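Local atomic coordinates of group 1 truncated hemoglobin (PDB entry 3AQ9), a protein that binds one heme per subunit and probably binds and carries oxygen, with a role in nitric oxide detoxification. Residues A[6-11]-A[53-58]; A[26-31]-A[87-92]; A[32-37]-A[80-85]. The protein carries 1 engineered substitution. All coordinates share one frame; numbering follows the deposited sequence.

All three contacts lie within one small 2/2 globin domain. Contacts 2 and 3 are neighbours, their centres about 9 Å apart. They share helix 80-96 and meet through the salt bridge of Arg33 with Glu88. Contact 1 lies across the chain's centre from contacts 2 and 3, about 18 Å and 23 Å away, centre to centre. Its segments alternate along the chain with those of the other two. Residues 6-11 come first, then 26-31 and 32-37, then 53-58, and last 80-85 and 87-92. Contacts 1 and 3 both reach the heme, through Phe53 and Leu54 in one and Phe37, His82 and Phe83 in the other. The heme is therefore held between distant parts of the sequence.

Contact 1 of 3, residues A[6-11]-A[53-58]; sequences TIYEKL and FLTMLL. With HEM (protoporphyrin IX containing Fe), chain C.
Tyr8 lies against the end of helix 43-57 with both its backbone and its ring. Its N donates to Leu58 O at 2.9 Å, with an N-H...O angle of 160°. The bond leaves the carbonyl plane by 32°. Water 1 accepts from Ile7 N and donates to the same Leu58 O, so this carbonyl, just past the helix, has two partners. Tyr8 CG stands anti to the backbone N (chi1 174°), which carries the ring along to Thr55. There the methyl CG2 of Thr55 comes obliquely to the ring, 3.6 Å from Tyr8 CE1. Thr55 OG1 turns instead to Thr51 O in its own helix. Without the ring, as with an alanine here, the Thr55 methyl would probably lose its partner and a gap would open beside Met17. Leu58 has the largest share of the buried surface. Its two methyls divide the work. CD1 meets Leu11 CD1 at 3.8 Å, the two side chains crossing at about a right angle, while CD2 meets Ile7 CG2 at 4.1 Å. Thr6 and Glu9 fix the start of helix 7-11. Glu9 N donates to Thr6 OG1 at 3.0 Å, and Thr6 N donates to Glu9 OE1 at 3.0 Å. At the other end of 53-58, Phe53 CE2 approaches HEM CAC at 3.7 Å. The short helix thus begins with a capping box and packs on the end of a heme-lining helix, consistent with the shortened N-terminal helix of the 2/2 globin fold.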
# COMPACT_ATOMS: atom_id res chain seq x y z
N THR A 6 -1.77 -17.12 5.33
CA THR A 6 -2.38 -15.86 4.97
C THR A 6 -1.49 -15.27 3.82
O THR A 6 -0.38 -15.78 3.59
CB THR A 6 -2.27 -14.91 6.15
OG1 THR A 6 -0.89 -14.84 6.55
CG2 THR A 6 -3.17 -15.39 7.38
N ILE A 7 -1.99 -14.27 3.12
CA ILE A 7 -1.18 -13.60 2.07
C ILE A 7 0.07 -13.00 2.72
O ILE A 7 1.17 -13.13 2.16
CB ILE A 7 -2.03 -12.51 1.35
CG1 ILE A 7 -3.14 -13.23 0.59
CG2 ILE A 7 -1.07 -11.62 0.47
CD1 ILE A 7 -4.27 -12.08 0.15
N TYR A 8 -0.10 -12.40 3.87
CA TYR A 8 1.05 -11.95 4.65
C TYR A 8 2.12 -13.03 4.85
O TYR A 8 3.31 -12.74 4.59
CB TYR A 8 0.56 -11.48 6.01
CG TYR A 8 1.66 -11.10 7.01
CD1 TYR A 8 2.17 -9.78 6.87
CD2 TYR A 8 1.96 -11.90 8.15
CE1 TYR A 8 3.10 -9.36 7.77
CE2 TYR A 8 2.92 -11.42 9.11
CZ TYR A 8 3.35 -10.05 8.82
OH TYR A 8 4.24 -9.33 9.59
N GLU A 9 1.73 -14.25 5.25
CA GLU A 9 2.79 -15.28 5.41
C GLU A 9 3.39 -15.65 4.01
O GLU A 9 4.62 -15.90 3.88
CB GLU A 9 2.15 -16.48 6.04
CG GLU A 9 1.82 -16.28 7.45
CD GLU A 9 1.05 -17.49 8.06
OE1 GLU A 9 0.03 -17.96 7.53
OE2 GLU A 9 1.53 -18.03 9.04
N LYS A 10 2.50 -15.69 2.99
CA LYS A 10 2.95 -16.10 1.68
C LYS A 10 3.98 -15.08 1.14
O LYS A 10 4.88 -15.48 0.38
CB LYS A 10 1.76 -16.24 0.75
CG LYS A 10 0.99 -17.56 0.96
CD LYS A 10 -0.41 -17.44 0.29
CE LYS A 10 -1.20 -18.81 0.24
NZ LYS A 10 -2.34 -18.37 -0.62
N LEU A 11 3.82 -13.81 1.49
CA LEU A 11 4.78 -12.72 1.07
C LEU A 11 6.12 -12.82 1.73
O LEU A 11 7.07 -12.17 1.27
CB LEU A 11 4.19 -11.28 1.44
CG LEU A 11 3.10 -11.03 0.60
CD1 LEU A 11 2.42 -9.73 1.02
CD2 LEU A 11 3.61 -11.04 -0.89
N PHE A 53 -1.04 -1.02 8.36
CA PHE A 53 -2.31 -1.20 7.64
C PHE A 53 -2.27 -2.41 6.68
O PHE A 53 -3.14 -3.28 6.71
CB PHE A 53 -2.65 0.05 6.79
CG PHE A 53 -4.03 -0.03 6.21
CD1 PHE A 53 -5.10 0.05 7.07
CD2 PHE A 53 -4.23 -0.11 4.80
CE1 PHE A 53 -6.45 0.02 6.57
CE2 PHE A 53 -5.54 -0.16 4.30
CZ PHE A 53 -6.67 -0.08 5.18
N LEU A 54 -1.22 -2.50 5.85
CA LEU A 54 -1.13 -3.62 4.94
C LEU A 54 -0.89 -4.92 5.68
O LEU A 54 -1.39 -5.95 5.24
CB LEU A 54 -0.04 -3.42 3.87
CG LEU A 54 -0.32 -2.20 2.96
CD1 LEU A 54 1.03 -2.07 2.03
CD2 LEU A 54 -1.62 -2.36 2.14
N THR A 55 -0.16 -4.92 6.80
CA THR A 55 0.03 -6.15 7.58
C THR A 55 -1.33 -6.62 8.02
O THR A 55 -1.62 -7.79 7.97
CB THR A 55 0.88 -5.83 8.79
OG1 THR A 55 2.23 -5.49 8.25
CG2 THR A 55 1.09 -7.05 9.70
N MET A 56 -2.11 -5.67 8.56
CA MET A 56 -3.48 -6.10 9.04
C MET A 56 -4.30 -6.59 7.83
O MET A 56 -4.96 -7.66 7.87
CB MET A 56 -4.14 -4.83 9.64
CG MET A 56 -5.65 -5.11 10.12
SD MET A 56 -6.77 -4.83 8.70
CE MET A 56 -6.56 -3.00 8.51
N LEU A 57 -4.29 -5.88 6.72
CA LEU A 57 -5.24 -6.20 5.63
C LEU A 57 -4.91 -7.59 5.03
O LEU A 57 -5.82 -8.32 4.57
CB LEU A 57 -5.06 -5.15 4.51
CG LEU A 57 -6.16 -4.57 3.75
CD1 LEU A 57 -7.42 -4.20 4.77
CD2 LEU A 57 -5.75 -3.39 3.02
N LEU A 58 -3.58 -7.91 5.02
CA LEU A 58 -3.17 -9.12 4.38
C LEU A 58 -3.05 -10.29 5.33
O LEU A 58 -2.54 -11.36 4.96
CB LEU A 58 -1.81 -8.86 3.63
CG LEU A 58 -1.98 -7.76 2.53
CD1 LEU A 58 -0.52 -7.55 1.89
CD2 LEU A 58 -3.03 -8.16 1.50
CHA HEM C . -2.53 8.38 4.17
CHB HEM C . -1.78 9.36 -0.58
CHC HEM C . -3.80 5.14 -1.76
CHD HEM C . -3.11 3.71 2.88
C1A HEM C . -2.16 9.00 2.99
C2A HEM C . -1.61 10.35 2.86
C3A HEM C . -1.38 10.58 1.58
C4A HEM C . -1.82 9.45 0.80
CMA HEM C . -0.78 11.81 0.87
CAA HEM C . -1.20 11.24 4.10
CBA HEM C . -1.68 12.68 4.40
CGA HEM C . -0.52 13.04 5.51
O1A HEM C . -0.66 12.55 6.70
O2A HEM C . 0.67 13.39 5.19
C1B HEM C . -2.37 8.28 -1.29
C2B HEM C . -2.56 8.35 -2.73
C3B HEM C . -3.22 7.22 -3.04
C4B HEM C . -3.33 6.48 -1.81
CMB HEM C . -2.18 9.48 -3.69
CAB HEM C . -3.71 6.85 -4.45
CBB HEM C . -4.95 6.39 -4.45
C1C HEM C . -3.72 4.36 -0.60
C2C HEM C . -3.94 2.93 -0.55
C3C HEM C . -3.71 2.58 0.73
C4C HEM C . -3.35 3.73 1.50
CMC HEM C . -4.31 2.05 -1.82
CAC HEM C . -3.74 1.15 1.39
CBC HEM C . -4.32 0.12 0.77
C1D HEM C . -2.92 4.89 3.62
C2D HEM C . -2.72 4.85 5.05
C3D HEM C . -2.57 6.24 5.41
C4D HEM C . -2.69 6.97 4.19
CMD HEM C . -2.70 3.67 6.03
CAD HEM C . -2.32 6.77 6.80
CBD HEM C . -3.53 7.02 7.59
CGD HEM C . -3.11 7.42 9.02
O1D HEM C . -3.93 7.35 9.93
O2D HEM C . -2.00 8.10 9.17
NA HEM C . -2.27 8.51 1.69
NB HEM C . -2.85 7.14 -0.62
NC HEM C . -3.38 4.82 0.64
ND HEM C . -2.84 6.18 3.04
FE HEM C . -2.86 6.69 1.19
O HOH W 1 -4.70 -13.48 3.74
O HOH W 2 -0.77 6.01 1.02

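Contact 2 of 3, residues A[26-31]-A[87-92]; sequences KKVLAD and IENLAA
The end of helix 13-28 and the type I turn from Val28 to Asp31 face helix 80-96, with the CA atoms of Lys27 and Asn89 6.2 Å apart. Asn89 points toward segment 26-31 and carries the contact. Its ND2 donates to Asp31 OD2 at 2.9 Å, with an N-H...O angle of 161°. The acceptor lies close to the amide plane, but the carboxylate is turned by 80° against that plane. OD2 is met on its anti side, somewhat out of the carboxylate plane. Asp31 CG is anti to the backbone N (chi1 -170°), which brings OD2 across to the amide. The same OD2 also forms a salt bridge with Arg33 NH2, and Asn89 ND2 has a second, weak bond to Ala85 O. Here the end of the B helix meets the G helix of the globin fold, in a partly buried contact, and the side chain of Val28 is about 7 Å from the heme. Val28 CG2 packs on Asn89 CB at 4.0 Å. Lys27 CB sits 3.3 Å from Asn89 OD1. The lysine chain runs on past Asn89 O toward Ala92, its CD 4.2 Å from Ala92 CB. It bends at its last torsion, and NZ forms a salt bridge with Glu96.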
# COMPACT_ATOMS: atom_id res chain seq x y z
N LYS A 26 9.85 4.16 -2.47
CA LYS A 26 10.86 4.63 -3.42
C LYS A 26 10.23 4.71 -4.82
O LYS A 26 10.53 5.64 -5.59
CB LYS A 26 12.07 3.64 -3.43
CG LYS A 26 13.15 3.94 -4.42
CD LYS A 26 14.14 2.79 -4.37
CE LYS A 26 15.47 2.87 -5.09
NZ LYS A 26 15.21 3.31 -6.43
N LYS A 27 9.37 3.75 -5.17
CA LYS A 27 8.80 3.81 -6.53
C LYS A 27 7.74 4.88 -6.57
O LYS A 27 7.68 5.65 -7.53
CB LYS A 27 8.12 2.45 -6.84
CG LYS A 27 9.28 1.39 -7.03
CD LYS A 27 8.52 0.05 -7.44
CE LYS A 27 9.58 -1.13 -7.49
NZ LYS A 27 10.56 -0.95 -8.57
N VAL A 28 6.88 4.93 -5.54
CA VAL A 28 5.79 5.97 -5.57
C VAL A 28 6.38 7.38 -5.63
O VAL A 28 5.87 8.24 -6.38
CB VAL A 28 4.91 5.79 -4.29
CG1 VAL A 28 4.04 7.02 -3.99
CG2 VAL A 28 4.02 4.52 -4.40
N LEU A 29 7.47 7.63 -4.88
CA LEU A 29 8.03 8.97 -4.84
C LEU A 29 8.80 9.32 -6.10
O LEU A 29 9.29 10.46 -6.23
CB LEU A 29 8.98 9.11 -3.60
CG LEU A 29 8.18 9.00 -2.27
CD1 LEU A 29 9.14 8.94 -0.96
CD2 LEU A 29 7.13 10.19 -2.05
N ALA A 30 8.91 8.38 -7.04
CA ALA A 30 9.52 8.63 -8.36
C ALA A 30 8.45 8.60 -9.47
O ALA A 30 8.76 8.74 -10.68
CB ALA A 30 10.61 7.62 -8.66
N ASP A 31 7.18 8.41 -9.08
CA ASP A 31 6.12 8.21 -10.06
C ASP A 31 5.37 9.54 -10.25
O ASP A 31 4.83 10.07 -9.30
CB ASP A 31 5.13 7.13 -9.54
CG ASP A 31 4.12 6.69 -10.61
OD1 ASP A 31 3.60 7.58 -11.37
OD2 ASP A 31 3.75 5.52 -10.70
N ILE A 87 -1.48 0.70 -7.03
CA ILE A 87 -1.47 -0.78 -7.21
C ILE A 87 -0.34 -1.23 -8.11
O ILE A 87 0.38 -2.23 -7.77
CB ILE A 87 -2.79 -1.25 -7.87
CG1 ILE A 87 -3.93 -0.95 -6.92
CG2 ILE A 87 -2.71 -2.75 -8.29
CD1 ILE A 87 -4.01 -1.87 -5.60
N GLU A 88 -0.10 -0.48 -9.22
CA GLU A 88 1.02 -0.89 -10.08
C GLU A 88 2.38 -0.87 -9.34
O GLU A 88 3.23 -1.77 -9.54
CB GLU A 88 1.22 0.02 -11.28
CG GLU A 88 -0.04 -0.18 -12.22
CD GLU A 88 -0.10 0.88 -13.31
OE1 GLU A 88 0.82 1.67 -13.49
OE2 GLU A 88 -1.15 0.87 -14.01
N ASN A 89 2.56 0.19 -8.56
CA ASN A 89 3.84 0.28 -7.80
C ASN A 89 3.95 -0.78 -6.72
O ASN A 89 5.06 -1.30 -6.48
CB ASN A 89 4.04 1.66 -7.18
CG ASN A 89 4.44 2.70 -8.26
OD1 ASN A 89 5.47 2.55 -8.87
ND2 ASN A 89 3.63 3.71 -8.46
N LEU A 90 2.83 -1.09 -6.06
CA LEU A 90 2.90 -2.19 -5.02
C LEU A 90 3.19 -3.51 -5.74
O LEU A 90 4.02 -4.29 -5.32
CB LEU A 90 1.55 -2.27 -4.28
CG LEU A 90 1.70 -3.36 -3.18
CD1 LEU A 90 2.80 -2.94 -2.21
CD2 LEU A 90 0.45 -3.37 -2.38
N ALA A 91 2.51 -3.77 -6.86
CA ALA A 91 2.78 -5.03 -7.58
C ALA A 91 4.21 -5.12 -8.03
O ALA A 91 4.81 -6.19 -7.87
CB ALA A 91 1.80 -5.19 -8.80
N ALA A 92 4.74 -4.02 -8.57
CA ALA A 92 6.15 -4.01 -9.10
C ALA A 92 7.14 -4.28 -7.89
O ALA A 92 8.15 -4.97 -8.05
CB ALA A 92 6.44 -2.76 -9.76

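Contact 3 of 3, residues A[32-37]-A[80-85]; sequences ERVKHF and NLHFDA. With HEM (protoporphyrin IX containing Fe), chain C.
This is a mixed polar and aromatic contact between the loop after helix 13-28 and the first turns of helix 80-96, beside the heme. Phe37 and His82 form a T-shaped stack. The edge of Phe37 is directed at the face of His82, with ring centroids 4.7 Å apart and planes at 76°. Phe37 CE1 makes the approach, 3.5 Å from His82 CE1 and offset toward the rim of the imidazole. His82 ND1 donates to Arg33 O at 3.3 Å. The N-H...O angle is only 138°, although the oxygen lies near the ring plane. That rather long, bent bond probably favours this turn of the imidazole, while Leu81 CG lies over its other face. Arg33 bends at chi3 (-74°), which lays its guanidinium over Ala85 CB, 3.3 Å above the centre of the group. Water 3 joins Arg33 NH1 to Leu81 O, and the charged end also reaches Asp31 and Glu88 of contact 2. Val34 CG1 packs against Ala85 CB at 3.9 Å. The heme takes part too, with its methyl CMB 3.6 Å from Phe37 CD1. Phe83 points away from the loop and touches Arg115 and Met118, so helix 80-96 lies between helix 115-118 and the 32-37 loop.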
# COMPACT_ATOMS: atom_id res chain seq x y z
N GLU A 32 5.42 10.08 -11.46
CA GLU A 32 4.89 11.44 -11.68
C GLU A 32 3.41 11.46 -11.40
O GLU A 32 2.83 12.54 -11.14
CB GLU A 32 5.05 11.86 -13.20
CG GLU A 32 6.57 11.98 -13.58
CD GLU A 32 7.35 12.99 -12.77
OE1 GLU A 32 6.84 13.98 -12.34
OE2 GLU A 32 8.54 12.67 -12.45
N ARG A 33 2.75 10.30 -11.48
CA ARG A 33 1.30 10.36 -11.24
C ARG A 33 0.94 10.65 -9.79
O ARG A 33 -0.15 11.13 -9.51
CB ARG A 33 0.59 9.04 -11.59
CG ARG A 33 0.73 8.73 -13.03
CD ARG A 33 0.25 7.26 -13.32
NE ARG A 33 1.30 6.31 -12.80
CZ ARG A 33 1.18 4.98 -12.99
NH1 ARG A 33 0.13 4.50 -13.66
NH2 ARG A 33 2.15 4.16 -12.50
N VAL A 34 1.82 10.32 -8.86
CA VAL A 34 1.39 10.36 -7.48
C VAL A 34 2.45 10.93 -6.48
O VAL A 34 2.13 11.17 -5.32
CB VAL A 34 1.02 8.91 -6.92
CG1 VAL A 34 -0.38 8.48 -7.48
CG2 VAL A 34 2.14 7.88 -7.24
N LYS A 35 3.68 11.15 -6.91
CA LYS A 35 4.70 11.44 -5.90
C LYS A 35 4.37 12.72 -5.15
O LYS A 35 4.69 12.91 -3.98
CB LYS A 35 6.08 11.57 -6.57
CG LYS A 35 6.22 12.79 -7.58
CD LYS A 35 7.53 12.76 -8.25
CE LYS A 35 7.72 14.24 -8.83
NZ LYS A 35 8.71 14.16 -9.81
N HIS A 36 3.75 13.67 -5.87
CA HIS A 36 3.57 15.00 -5.22
C HIS A 36 2.57 14.99 -4.04
O HIS A 36 2.58 15.93 -3.28
CB HIS A 36 3.01 15.98 -6.27
CG HIS A 36 1.94 15.36 -7.12
ND1 HIS A 36 2.21 14.53 -8.20
CD2 HIS A 36 0.57 15.48 -7.06
CE1 HIS A 36 1.07 14.26 -8.82
NE2 HIS A 36 0.05 14.77 -8.13
N PHE A 37 1.66 13.99 -3.95
CA PHE A 37 0.72 13.95 -2.86
C PHE A 37 1.42 13.84 -1.50
O PHE A 37 0.86 14.25 -0.48
CB PHE A 37 -0.27 12.78 -3.00
CG PHE A 37 -1.26 13.04 -4.09
CD1 PHE A 37 -1.06 12.48 -5.34
CD2 PHE A 37 -2.37 13.83 -3.84
CE1 PHE A 37 -1.94 12.74 -6.43
CE2 PHE A 37 -3.27 14.09 -4.89
CZ PHE A 37 -3.02 13.56 -6.18
N ASN A 80 -9.22 7.82 -10.15
CA ASN A 80 -8.83 6.49 -10.54
C ASN A 80 -7.40 6.28 -10.97
O ASN A 80 -6.75 5.26 -10.61
CB ASN A 80 -9.73 6.15 -11.71
CG ASN A 80 -10.02 4.80 -11.70
OD1 ASN A 80 -10.63 4.24 -10.69
ND2 ASN A 80 -9.64 4.17 -12.84
N LEU A 81 -6.86 7.22 -11.72
CA LEU A 81 -5.46 6.95 -12.19
C LEU A 81 -4.48 6.93 -11.03
O LEU A 81 -3.38 6.32 -11.09
CB LEU A 81 -5.04 8.01 -13.23
CG LEU A 81 -4.64 9.32 -12.54
CD1 LEU A 81 -3.38 9.73 -13.13
CD2 LEU A 81 -5.61 10.27 -12.84
N HIS A 82 -4.82 7.64 -9.95
CA HIS A 82 -3.91 7.64 -8.78
C HIS A 82 -3.95 6.29 -8.08
O HIS A 82 -2.89 5.76 -7.71
CB HIS A 82 -4.37 8.66 -7.75
CG HIS A 82 -4.43 10.05 -8.27
ND1 HIS A 82 -3.35 10.69 -8.89
CD2 HIS A 82 -5.45 10.95 -8.24
CE1 HIS A 82 -3.75 11.92 -9.27
NE2 HIS A 82 -5.02 12.08 -8.89
N PHE A 83 -5.14 5.68 -7.97
CA PHE A 83 -5.18 4.38 -7.30
C PHE A 83 -4.54 3.34 -8.19
O PHE A 83 -3.82 2.48 -7.68
CB PHE A 83 -6.67 4.00 -7.05
CG PHE A 83 -6.83 2.78 -6.11
CD1 PHE A 83 -7.04 2.99 -4.78
CD2 PHE A 83 -6.85 1.48 -6.67
CE1 PHE A 83 -7.24 1.95 -3.88
CE2 PHE A 83 -7.04 0.36 -5.81
CZ PHE A 83 -7.21 0.62 -4.40
N ASP A 84 -4.77 3.38 -9.51
CA ASP A 84 -4.03 2.44 -10.37
C ASP A 84 -2.51 2.53 -10.25
O ASP A 84 -1.78 1.55 -10.23
CB ASP A 84 -4.33 2.72 -11.86
CG ASP A 84 -5.75 2.25 -12.27
OD1 ASP A 84 -6.14 2.57 -13.40
OD2 ASP A 84 -6.44 1.55 -11.47
N ALA A 85 -2.00 3.75 -10.07
CA ALA A 85 -0.55 3.91 -9.94
C ALA A 85 -0.08 3.26 -8.63
O ALA A 85 0.99 2.65 -8.60
CB ALA A 85 -0.19 5.47 -9.93
CHA HEM C . -2.53 8.38 4.17
CHB HEM C . -1.78 9.36 -0.58
CHC HEM C . -3.80 5.14 -1.76
CHD HEM C . -3.11 3.71 2.88
C1A HEM C . -2.16 9.00 2.99
C2A HEM C . -1.61 10.35 2.86
C3A HEM C . -1.38 10.58 1.58
C4A HEM C . -1.82 9.45 0.80
CMA HEM C . -0.78 11.81 0.87
CAA HEM C . -1.20 11.24 4.10
CBA HEM C . -1.68 12.68 4.40
CGA HEM C . -0.52 13.04 5.51
O1A HEM C . -0.66 12.55 6.70
O2A HEM C . 0.67 13.39 5.19
C1B HEM C . -2.37 8.28 -1.29
C2B HEM C . -2.56 8.35 -2.73
C3B HEM C . -3.22 7.22 -3.04
C4B HEM C . -3.33 6.48 -1.81
CMB HEM C . -2.18 9.48 -3.69
CAB HEM C . -3.71 6.85 -4.45
CBB HEM C . -4.95 6.39 -4.45
C1C HEM C . -3.72 4.36 -0.60
C2C HEM C . -3.94 2.93 -0.55
C3C HEM C . -3.71 2.58 0.73
C4C HEM C . -3.35 3.73 1.50
CMC HEM C . -4.31 2.05 -1.82
CAC HEM C . -3.74 1.15 1.39
CBC HEM C . -4.32 0.12 0.77
C1D HEM C . -2.92 4.89 3.62
C2D HEM C . -2.72 4.85 5.05
C3D HEM C . -2.57 6.24 5.41
C4D HEM C . -2.69 6.97 4.19
CMD HEM C . -2.70 3.67 6.03
CAD HEM C . -2.32 6.77 6.80
CBD HEM C . -3.53 7.02 7.59
CGD HEM C . -3.11 7.42 9.02
O1D HEM C . -3.93 7.35 9.93
O2D HEM C . -2.00 8.10 9.17
NA HEM C . -2.27 8.51 1.69
NB HEM C . -2.85 7.14 -0.62
NC HEM C . -3.38 4.82 0.64
ND HEM C . -2.84 6.18 3.04
FE HEM C . -2.86 6.69 1.19
O HOH W 3 -2.60 5.53 -13.69
O HOH W 2 -0.77 6.01 1.02